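Local coordinates for sugar ABC transporter substrate-binding protein, BlMnBP1 (Bifidobacterium animalis subsp. lactis ATCC 27673, PDB 6I5R) that binds mannobiose and probably hands manno-oligosaccharides to an ABC transporter for uptake into the cell, at residues 149-157 and 298-306; 111-119 and 321-329. One frame throughout, in Å; residues are numbered along the deposited sequence.

Contact 1 of 2, residues 149-157 and 298-306. With ZN (zinc ion), chain M.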
loop_
_atom_site.group_PDB
_atom_site.type_symbol
_atom_site.label_atom_id
_atom_site.label_comp_id
_atom_site.label_asym_id
_atom_site.label_seq_id
_atom_site.Cartn_x
_atom_site.Cartn_y
_atom_site.Cartn_z
ATOM N N THR A 149 5.770 0.158 4.894
ATOM C CA THR A 149 5.508 1.495 5.387
ATOM C C THR A 149 5.401 2.431 4.196
ATOM O O THR A 149 5.734 2.068 3.062
ATOM C CB THR A 149 6.611 1.967 6.316
ATOM O OG1 THR A 149 7.860 1.728 5.669
ATOM C CG2 THR A 149 6.529 1.225 7.649
ATOM N N ALA A 150 4.868 3.623 4.447
ATOM C CA ALA A 150 4.752 4.643 3.418
ATOM C C ALA A 150 5.799 5.701 3.760
ATOM O O ALA A 150 5.850 6.199 4.888
ATOM C CB ALA A 150 3.329 5.203 3.341
ATOM N N GLY A 151 6.658 5.982 2.813
ATOM C CA GLY A 151 7.770 6.890 3.026
ATOM C C GLY A 151 8.101 7.525 1.721
ATOM O O GLY A 151 7.244 7.686 0.848
ATOM N N ILE A 152 9.354 7.936 1.571
ATOM C CA ILE A 152 9.790 8.520 0.313
ATOM C C ILE A 152 11.049 7.809 -0.148
ATOM O O ILE A 152 12.020 7.700 0.603
ATOM C CB ILE A 152 10.020 10.040 0.421
ATOM C CG1 ILE A 152 8.677 10.719 0.777
ATOM C CG2 ILE A 152 10.592 10.567 -0.889
ATOM C CD1 ILE A 152 8.716 12.233 0.787
ATOM N N VAL A 153 11.027 7.336 -1.382
ATOM C CA VAL A 153 12.230 6.809 -2.009
ATOM C C VAL A 153 13.013 7.969 -2.599
ATOM O O VAL A 153 12.443 8.819 -3.291
ATOM C CB VAL A 153 11.884 5.777 -3.102
ATOM C CG1 VAL A 153 13.171 5.162 -3.715
ATOM C CG2 VAL A 153 11.005 4.712 -2.562
ATOM N N TYR A 154 14.328 7.992 -2.359
ATOM C CA TYR A 154 15.114 9.154 -2.736
ATOM C C TYR A 154 16.494 8.702 -3.167
ATOM O O TYR A 154 16.943 7.600 -2.847
ATOM C CB TYR A 154 15.175 10.175 -1.592
ATOM C CG TYR A 154 16.112 9.873 -0.451
ATOM C CD1 TYR A 154 15.756 8.998 0.566
ATOM C CD2 TYR A 154 17.326 10.516 -0.362
ATOM C CE1 TYR A 154 16.610 8.759 1.620
ATOM C CE2 TYR A 154 18.179 10.291 0.669
ATOM C CZ TYR A 154 17.847 9.408 1.651
ATOM O OH TYR A 154 18.770 9.221 2.687
ATOM N N ASN A 155 17.125 9.533 -3.970
ATOM C CA ASN A 155 18.461 9.247 -4.473
ATOM C C ASN A 155 19.470 10.029 -3.633
ATOM O O ASN A 155 19.512 11.261 -3.693
ATOM C CB ASN A 155 18.579 9.600 -5.950
ATOM C CG ASN A 155 19.941 9.233 -6.514
ATOM O OD1 ASN A 155 20.955 9.684 -6.001
ATOM N ND2 ASN A 155 19.968 8.385 -7.553
ATOM N N LYS A 156 20.299 9.293 -2.887
ATOM C CA LYS A 156 21.273 9.894 -1.977
ATOM C C LYS A 156 22.336 10.697 -2.707
ATOM O O LYS A 156 22.844 11.678 -2.157
ATOM C CB LYS A 156 21.948 8.799 -1.169
ATOM C CG LYS A 156 20.984 7.890 -0.469
ATOM C CD LYS A 156 21.675 6.626 0.052
ATOM C CE LYS A 156 20.946 6.042 1.233
ATOM N NZ LYS A 156 21.828 5.112 2.042
ATOM N N LYS A 157 22.737 10.263 -3.905
ATOM C CA LYS A 157 23.732 11.008 -4.653
ATOM C C LYS A 157 23.179 12.345 -5.110
ATOM O O LYS A 157 23.881 13.356 -5.066
ATOM C CB LYS A 157 24.207 10.197 -5.846
ATOM C CG LYS A 157 25.108 10.956 -6.810
ATOM C CD LYS A 157 25.661 10.053 -7.904
ATOM C CE LYS A 157 26.445 10.852 -8.956
ATOM N NZ LYS A 157 25.556 11.560 -9.953
ATOM N N ASP A 298 23.234 1.398 -4.433
ATOM C CA ASP A 298 23.618 2.056 -3.190
ATOM C C ASP A 298 23.192 3.517 -3.126
ATOM O O ASP A 298 23.232 4.107 -2.044
ATOM C CB ASP A 298 25.118 1.952 -3.008
ATOM C CG ASP A 298 25.553 0.578 -2.588
ATOM O OD1 ASP A 298 24.692 -0.262 -2.215
ATOM O OD2 ASP A 298 26.774 0.340 -2.614
ATOM N N ASP A 299 22.794 4.104 -4.240
ATOM C CA ASP A 299 22.312 5.475 -4.229
ATOM C C ASP A 299 20.837 5.579 -3.841
ATOM O O ASP A 299 20.360 6.693 -3.615
ATOM C CB ASP A 299 22.545 6.113 -5.604
ATOM C CG ASP A 299 24.031 6.265 -5.936
ATOM O OD1 ASP A 299 24.855 6.351 -4.990
ATOM O OD2 ASP A 299 24.369 6.315 -7.136
ATOM N N ILE A 300 20.128 4.454 -3.719
ATOM C CA ILE A 300 18.718 4.463 -3.332
ATOM C C ILE A 300 18.612 4.455 -1.819
ATOM O O ILE A 300 19.120 3.551 -1.155
ATOM C CB ILE A 300 17.969 3.256 -3.927
ATOM C CG1 ILE A 300 18.092 3.208 -5.439
ATOM C CG2 ILE A 300 16.498 3.314 -3.509
ATOM C CD1 ILE A 300 17.701 4.439 -6.127
ATOM N N GLY A 301 17.889 5.435 -1.271
ATOM C CA GLY A 301 17.596 5.487 0.138
ATOM C C GLY A 301 16.093 5.554 0.361
ATOM O O GLY A 301 15.300 5.671 -0.568
ATOM N N TYR A 302 15.715 5.474 1.618
ATOM C CA TYR A 302 14.307 5.493 1.981
ATOM C C TYR A 302 14.178 6.334 3.237
ATOM O O TYR A 302 14.898 6.109 4.211
ATOM C CB TYR A 302 13.788 4.068 2.190
ATOM C CG TYR A 302 12.319 4.011 2.388
ATOM C CD1 TYR A 302 11.434 4.340 1.369
ATOM C CD2 TYR A 302 11.812 3.583 3.582
ATOM C CE1 TYR A 302 10.048 4.268 1.588
ATOM C CE2 TYR A 302 10.463 3.520 3.803
ATOM C CZ TYR A 302 9.596 3.836 2.813
ATOM O OH TYR A 302 8.253 3.720 3.146
ATOM N N MET A 303 13.313 7.332 3.195
ATOM C CA MET A 303 13.160 8.233 4.319
ATOM C C MET A 303 11.713 8.318 4.748
ATOM O O MET A 303 10.796 8.050 3.962
ATOM C CB MET A 303 13.646 9.642 3.969
ATOM C CG MET A 303 12.959 10.235 2.765
ATOM S SD MET A 303 13.512 11.933 2.579
ATOM C CE MET A 303 12.124 12.747 3.268
ATOM N N PRO A 304 11.475 8.719 5.985
ATOM C CA PRO A 304 10.102 8.997 6.408
ATOM C C PRO A 304 9.523 10.149 5.605
ATOM O O PRO A 304 10.247 11.020 5.121
ATOM C CB PRO A 304 10.251 9.346 7.895
ATOM C CG PRO A 304 11.627 8.815 8.283
ATOM C CD PRO A 304 12.452 8.965 7.069
ATOM N N PHE A 305 8.207 10.140 5.454
ATOM C CA PHE A 305 7.532 11.295 4.889
ATOM C C PHE A 305 7.828 12.508 5.767
ATOM O O PHE A 305 7.851 12.393 6.995
ATOM C CB PHE A 305 6.008 11.075 4.794
ATOM C CG PHE A 305 5.291 12.135 3.952
ATOM C CD1 PHE A 305 4.784 13.285 4.544
ATOM C CD2 PHE A 305 5.165 11.997 2.582
ATOM C CE1 PHE A 305 4.173 14.263 3.794
ATOM C CE2 PHE A 305 4.551 12.980 1.827
ATOM C CZ PHE A 305 4.047 14.118 2.440
ATOM N N PRO A 306 8.041 13.671 5.187
ATOM C CA PRO A 306 8.501 14.832 5.980
ATOM C C PRO A 306 7.400 15.565 6.739
ATOM O O PRO A 306 7.079 16.714 6.483
ATOM C CB PRO A 306 9.156 15.714 4.910
ATOM C CG PRO A 306 8.390 15.378 3.652
ATOM C CD PRO A 306 8.034 13.944 3.739
HETATM ZN ZN ZN M . 26.214 5.577 -7.835
HETATM O O HOH W 1 22.462 7.447 -8.866
HETATM O O HOH W 2 27.129 5.532 -5.909
#

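Contact 2 of 2, residues 111-119 and 321-329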
loop_
_atom_site.group_PDB
_atom_site.type_symbol
_atom_site.label_atom_id
_atom_site.label_comp_id
_atom_site.label_asym_id
_atom_site.label_seq_id
_atom_site.Cartn_x
_atom_site.Cartn_y
_atom_site.Cartn_z
ATOM N N PHE A 111 -16.874 -8.472 2.516
ATOM C CA PHE A 111 -15.898 -9.550 2.410
ATOM C C PHE A 111 -16.582 -10.906 2.354
ATOM O O PHE A 111 -16.223 -11.769 1.549
ATOM C CB PHE A 111 -14.934 -9.522 3.594
ATOM C CG PHE A 111 -13.869 -8.449 3.511
ATOM C CD1 PHE A 111 -13.490 -7.870 2.297
ATOM C CD2 PHE A 111 -13.235 -8.018 4.674
ATOM C CE1 PHE A 111 -12.502 -6.881 2.258
ATOM C CE2 PHE A 111 -12.255 -7.027 4.634
ATOM C CZ PHE A 111 -11.881 -6.479 3.431
ATOM N N SER A 112 -17.526 -11.143 3.262
ATOM C CA SER A 112 -18.143 -12.459 3.321
ATOM C C SER A 112 -18.932 -12.786 2.063
ATOM O O SER A 112 -19.274 -13.953 1.863
ATOM C CB SER A 112 -19.052 -12.569 4.538
ATOM O OG SER A 112 -20.144 -11.685 4.416
ATOM N N ASN A 113 -19.260 -11.796 1.235
ATOM C CA ASN A 113 -19.937 -12.083 -0.027
ATOM C C ASN A 113 -18.992 -12.602 -1.097
ATOM O O ASN A 113 -19.457 -13.026 -2.161
ATOM C CB ASN A 113 -20.644 -10.846 -0.574
ATOM C CG ASN A 113 -21.798 -10.439 0.285
ATOM O OD1 ASN A 113 -22.410 -11.277 0.941
ATOM N ND2 ASN A 113 -22.115 -9.159 0.293
ATOM N N TYR A 114 -17.706 -12.604 -0.837
ATOM C CA TYR A 114 -16.702 -12.915 -1.837
ATOM C C TYR A 114 -15.613 -13.867 -1.366
ATOM O O TYR A 114 -15.111 -14.638 -2.188
ATOM C CB TYR A 114 -16.020 -11.615 -2.316
ATOM C CG TYR A 114 -16.910 -10.622 -3.049
ATOM C CD1 TYR A 114 -17.501 -10.964 -4.258
ATOM C CD2 TYR A 114 -17.123 -9.330 -2.553
ATOM C CE1 TYR A 114 -18.281 -10.067 -4.953
ATOM C CE2 TYR A 114 -17.942 -8.425 -3.242
ATOM C CZ TYR A 114 -18.502 -8.806 -4.450
ATOM O OH TYR A 114 -19.300 -7.918 -5.153
ATOM N N PHE A 115 -15.215 -13.834 -0.092
ATOM C CA PHE A 115 -13.951 -14.397 0.334
ATOM C C PHE A 115 -14.183 -15.429 1.418
ATOM O O PHE A 115 -15.102 -15.310 2.246
ATOM C CB PHE A 115 -12.979 -13.310 0.869
ATOM C CG PHE A 115 -12.574 -12.291 -0.172
ATOM C CD1 PHE A 115 -11.913 -12.676 -1.326
ATOM C CD2 PHE A 115 -12.875 -10.968 -0.004
ATOM C CE1 PHE A 115 -11.584 -11.746 -2.286
ATOM C CE2 PHE A 115 -12.542 -10.041 -0.959
ATOM C CZ PHE A 115 -11.908 -10.437 -2.107
ATOM N N VAL A 116 -13.327 -16.438 1.399
ATOM C CA VAL A 116 -13.330 -17.476 2.436
ATOM C C VAL A 116 -12.752 -16.902 3.723
ATOM O O VAL A 116 -11.650 -16.342 3.701
ATOM C CB VAL A 116 -12.510 -18.680 1.981
ATOM C CG1 VAL A 116 -12.486 -19.756 3.082
ATOM C CG2 VAL A 116 -13.044 -19.236 0.671
ATOM N N PRO A 117 -13.413 -17.054 4.865
ATOM C CA PRO A 117 -12.772 -16.648 6.125
ATOM C C PRO A 117 -11.639 -17.608 6.457
ATOM O O PRO A 117 -11.797 -18.827 6.372
ATOM C CB PRO A 117 -13.915 -16.714 7.155
ATOM C CG PRO A 117 -14.911 -17.674 6.567
ATOM C CD PRO A 117 -14.766 -17.614 5.063
ATOM N N TYR A 118 -10.469 -17.043 6.766
ATOM C CA TYR A 118 -9.334 -17.837 7.207
ATOM C C TYR A 118 -9.538 -18.375 8.614
ATOM O O TYR A 118 -8.908 -19.369 8.970
ATOM C CB TYR A 118 -8.040 -17.007 7.199
ATOM C CG TYR A 118 -7.531 -16.701 5.814
ATOM C CD1 TYR A 118 -6.801 -17.637 5.091
ATOM C CD2 TYR A 118 -7.765 -15.466 5.233
ATOM C CE1 TYR A 118 -6.337 -17.350 3.814
ATOM C CE2 TYR A 118 -7.351 -15.193 3.968
ATOM C CZ TYR A 118 -6.625 -16.110 3.260
ATOM O OH TYR A 118 -6.209 -15.775 1.993
ATOM N N GLY A 119 -10.373 -17.732 9.414
ATOM C CA GLY A 119 -10.512 -18.074 10.819
ATOM C C GLY A 119 -10.905 -16.858 11.637
ATOM O O GLY A 119 -10.858 -15.731 11.171
ATOM N N TYR A 321 -0.902 -5.578 -0.091
ATOM C CA TYR A 321 -2.009 -6.255 -0.751
ATOM C C TYR A 321 -2.215 -7.585 -0.042
ATOM O O TYR A 321 -1.241 -8.271 0.282
ATOM C CB TYR A 321 -1.710 -6.510 -2.223
ATOM C CG TYR A 321 -2.389 -5.583 -3.203
ATOM C CD1 TYR A 321 -3.773 -5.529 -3.305
ATOM C CD2 TYR A 321 -1.642 -4.794 -4.062
ATOM C CE1 TYR A 321 -4.392 -4.726 -4.221
ATOM C CE2 TYR A 321 -2.258 -3.962 -4.969
ATOM C CZ TYR A 321 -3.638 -3.943 -5.062
ATOM O OH TYR A 321 -4.258 -3.116 -5.991
ATOM N N SER A 322 -3.467 -7.941 0.224
ATOM C CA SER A 322 -3.752 -9.142 0.987
ATOM C C SER A 322 -4.302 -10.242 0.092
ATOM O O SER A 322 -5.089 -9.977 -0.819
ATOM C CB SER A 322 -4.751 -8.853 2.102
ATOM O OG SER A 322 -4.142 -8.052 3.097
ATOM N N TYR A 323 -3.903 -11.479 0.390
ATOM C CA TYR A 323 -4.464 -12.636 -0.296
ATOM C C TYR A 323 -5.884 -12.931 0.168
ATOM O O TYR A 323 -6.135 -13.042 1.373
ATOM C CB TYR A 323 -3.642 -13.872 -0.031
ATOM C CG TYR A 323 -2.168 -13.782 -0.255
ATOM C CD1 TYR A 323 -1.637 -13.893 -1.529
ATOM C CD2 TYR A 323 -1.305 -13.598 0.802
ATOM C CE1 TYR A 323 -0.304 -13.830 -1.739
ATOM C CE2 TYR A 323 0.044 -13.549 0.609
ATOM C CZ TYR A 323 0.542 -13.648 -0.660
ATOM O OH TYR A 323 1.874 -13.604 -0.849
ATOM N N GLY A 324 -6.799 -13.095 -0.790
ATOM C CA GLY A 324 -8.137 -13.558 -0.498
ATOM C C GLY A 324 -8.495 -14.716 -1.405
ATOM O O GLY A 324 -8.028 -14.808 -2.539
ATOM N N ILE A 325 -9.329 -15.609 -0.871
ATOM C CA ILE A 325 -9.708 -16.862 -1.520
ATOM C C ILE A 325 -11.179 -16.798 -1.907
ATOM O O ILE A 325 -12.029 -16.385 -1.110
ATOM C CB ILE A 325 -9.446 -18.075 -0.606
ATOM C CG1 ILE A 325 -7.949 -18.187 -0.305
ATOM C CG2 ILE A 325 -9.916 -19.359 -1.250
ATOM C CD1 ILE A 325 -7.611 -19.078 0.834
ATOM N N ASN A 326 -11.472 -17.250 -3.126
ATOM C CA ASN A 326 -12.810 -17.172 -3.710
ATOM C C ASN A 326 -13.773 -18.128 -2.997
ATOM O O ASN A 326 -13.582 -19.350 -3.043
ATOM C CB ASN A 326 -12.698 -17.515 -5.202
ATOM C CG ASN A 326 -13.967 -17.262 -5.984
ATOM O OD1 ASN A 326 -15.009 -16.966 -5.431
ATOM N ND2 ASN A 326 -13.872 -17.413 -7.311
ATOM N N LYS A 327 -14.806 -17.605 -2.376
ATOM C CA LYS A 327 -15.723 -18.507 -1.727
ATOM C C LYS A 327 -16.490 -19.396 -2.714
ATOM O O LYS A 327 -17.060 -20.379 -2.323
ATOM C CB LYS A 327 -16.725 -17.741 -0.887
ATOM C CG LYS A 327 -17.449 -16.711 -1.656
ATOM C CD LYS A 327 -18.451 -17.328 -2.563
ATOM C CE LYS A 327 -19.629 -16.431 -2.783
ATOM N NZ LYS A 327 -20.875 -17.239 -2.858
ATOM N N ASN A 328 -16.498 -19.035 -3.984
ATOM C CA ASN A 328 -17.281 -19.800 -4.952
ATOM C C ASN A 328 -16.626 -21.114 -5.354
ATOM O O ASN A 328 -17.271 -21.945 -6.005
ATOM C CB ASN A 328 -17.507 -18.985 -6.221
ATOM C CG ASN A 328 -18.393 -17.788 -6.000
ATOM O OD1 ASN A 328 -19.273 -17.813 -5.167
ATOM N ND2 ASN A 328 -18.197 -16.750 -6.796
ATOM N N ILE A 329 -15.357 -21.315 -5.038
ATOM C CA ILE A 329 -14.673 -22.476 -5.583
ATOM C C ILE A 329 -14.885 -23.699 -4.695
ATOM O O ILE A 329 -15.385 -23.596 -3.567
ATOM C CB ILE A 329 -13.173 -22.194 -5.795
ATOM C CG1 ILE A 329 -12.431 -22.155 -4.447
ATOM C CG2 ILE A 329 -12.983 -20.910 -6.602
ATOM C CD1 ILE A 329 -11.030 -21.660 -4.552
HETATM O O HOH W 3 -16.248 -14.984 -4.787
HETATM O O HOH W 4 -10.103 -15.077 1.729
#

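Contact 1 of 2, residues 149-157 and 298-306
Tyr302 and Val153 face each other as a non-hydrogen-bonded pair of two antiparallel strands, and the tyrosine traces its neighbour's backbone. With CG anti to the backbone N (chi1 -173°), CB leads the ring back along 149-155. CD1 lies 3.5 Å from Ile152 O and has Val153 CG2 at the ring edge; CE1 passes Ile152 N, and CZ sits 3.6 Å from Gly151 CA, where a larger residue would collide with the ring. At the tip, OH shares a 3.2 Å hydrogen bond with Thr149 OG1, which also bonds to the hydroxyl of Tyr370. A phenylalanine here would probably lose the bond to Thr149 OG1, leaving Thr149 with the hydroxyl of Tyr370.

On the other sheet face, Met303 SD stands over the Tyr154 ring, 4.6 Å from its centroid, a Met-aromatic contact. Ile152 CD1 presses tightly on Pro306 CD at 3.5 Å. Paired backbone bonds join Ile152 with Met303 and Tyr154 with Gly301.

Where the strand turns into a helix, Lys156 N reaches Asp299 O (2.7 Å), and Asp299 OD2 binds zinc at 2.1 Å. A water links that oxygen to Asn155 ND2, which also donates to Met272 O. The chemistry thus passes from a largely apolar interior with one hydroxyl pair to a metal-binding carboxylate at the outer end of the strand pair, its charge probably balanced by the zinc.

Contact 2 of 2, residues 111-119 and 321-329
Ile325 O receives two groups from the facing loop: Val116 N donates a hydrogen bond of 2.8 Å, and Phe115 makes a CA-H...O contact, with its CA 3.1 Å from the same Ile325 O. The edge of the Phe115 ring also turns to this oxygen through CD1. Ile325 N is linked back to the loop as well, because a water that accepts from it donates to Val116 O, the water lying 2.8 Å from that oxygen. Both polar backbone atoms of Ile325 are therefore tied to Val116, one directly and one through water, an example of a strand's end held by a loop that forms just a single bridge, Phe115 with Asn326.

Further along, Lys327 N gives Tyr114 O an almost straight bond (3.0 Å, 175° at the hydrogen), although it approaches from above the carbonyl plane. Lys327 CG, placed between its own backbone N and carbonyl carbon (chi1 55°), folds back over Tyr114 O, and CE continues to Asn113 O. The chain reverses here in a type I turn, reinforced by an Asx turn in which Asn326 OD1 accepts from Asn328 N at 2.9 Å, while Asn326 ND2 donates to Asn95 O.

At the other end, Tyr118 OH donates to Tyr323 O (2.8 Å), standing 70° out of the carbonyl plane. The ring of Tyr118 slants across Ile325, its CE1 3.7 Å from CD1, while the second branch, Ile325 CG2, meets Val116 CG2 at 3.7 Å.

Helix 331-346 packs against Val116, Tyr118 and Tyr323, helix 83-93 supplies Leu91 against Tyr114 and Phe115, and strand 139-155 brings Ile143 to Tyr118. Segment 111-119 thus packs beside the end of strand 314-325, whose Tyr321 touches the bound mannose, with both helices against them.

Overall arrangement
Both contacts are largely buried, yet they lie on opposite sides of the chain's centre, their own centres about 35 Å apart. They reach one sheet: strand 139-155, which supplies half of contact 1, also pairs with strand 314-325, used in contact 2. Contact 1 is regular strand pairing, dominated by direct backbone bonds and apolar packing, with zinc and water at its outer end. Contact 2 sets a loop against a strand, so water, a tyrosine hydroxyl and an asparagine-supported turn replace much of that regularity. Both segments of contact 1 fall within the stretch of chain that separates the two halves of contact 2, consistent with the interwoven two-lobed fold of solute-binding proteins.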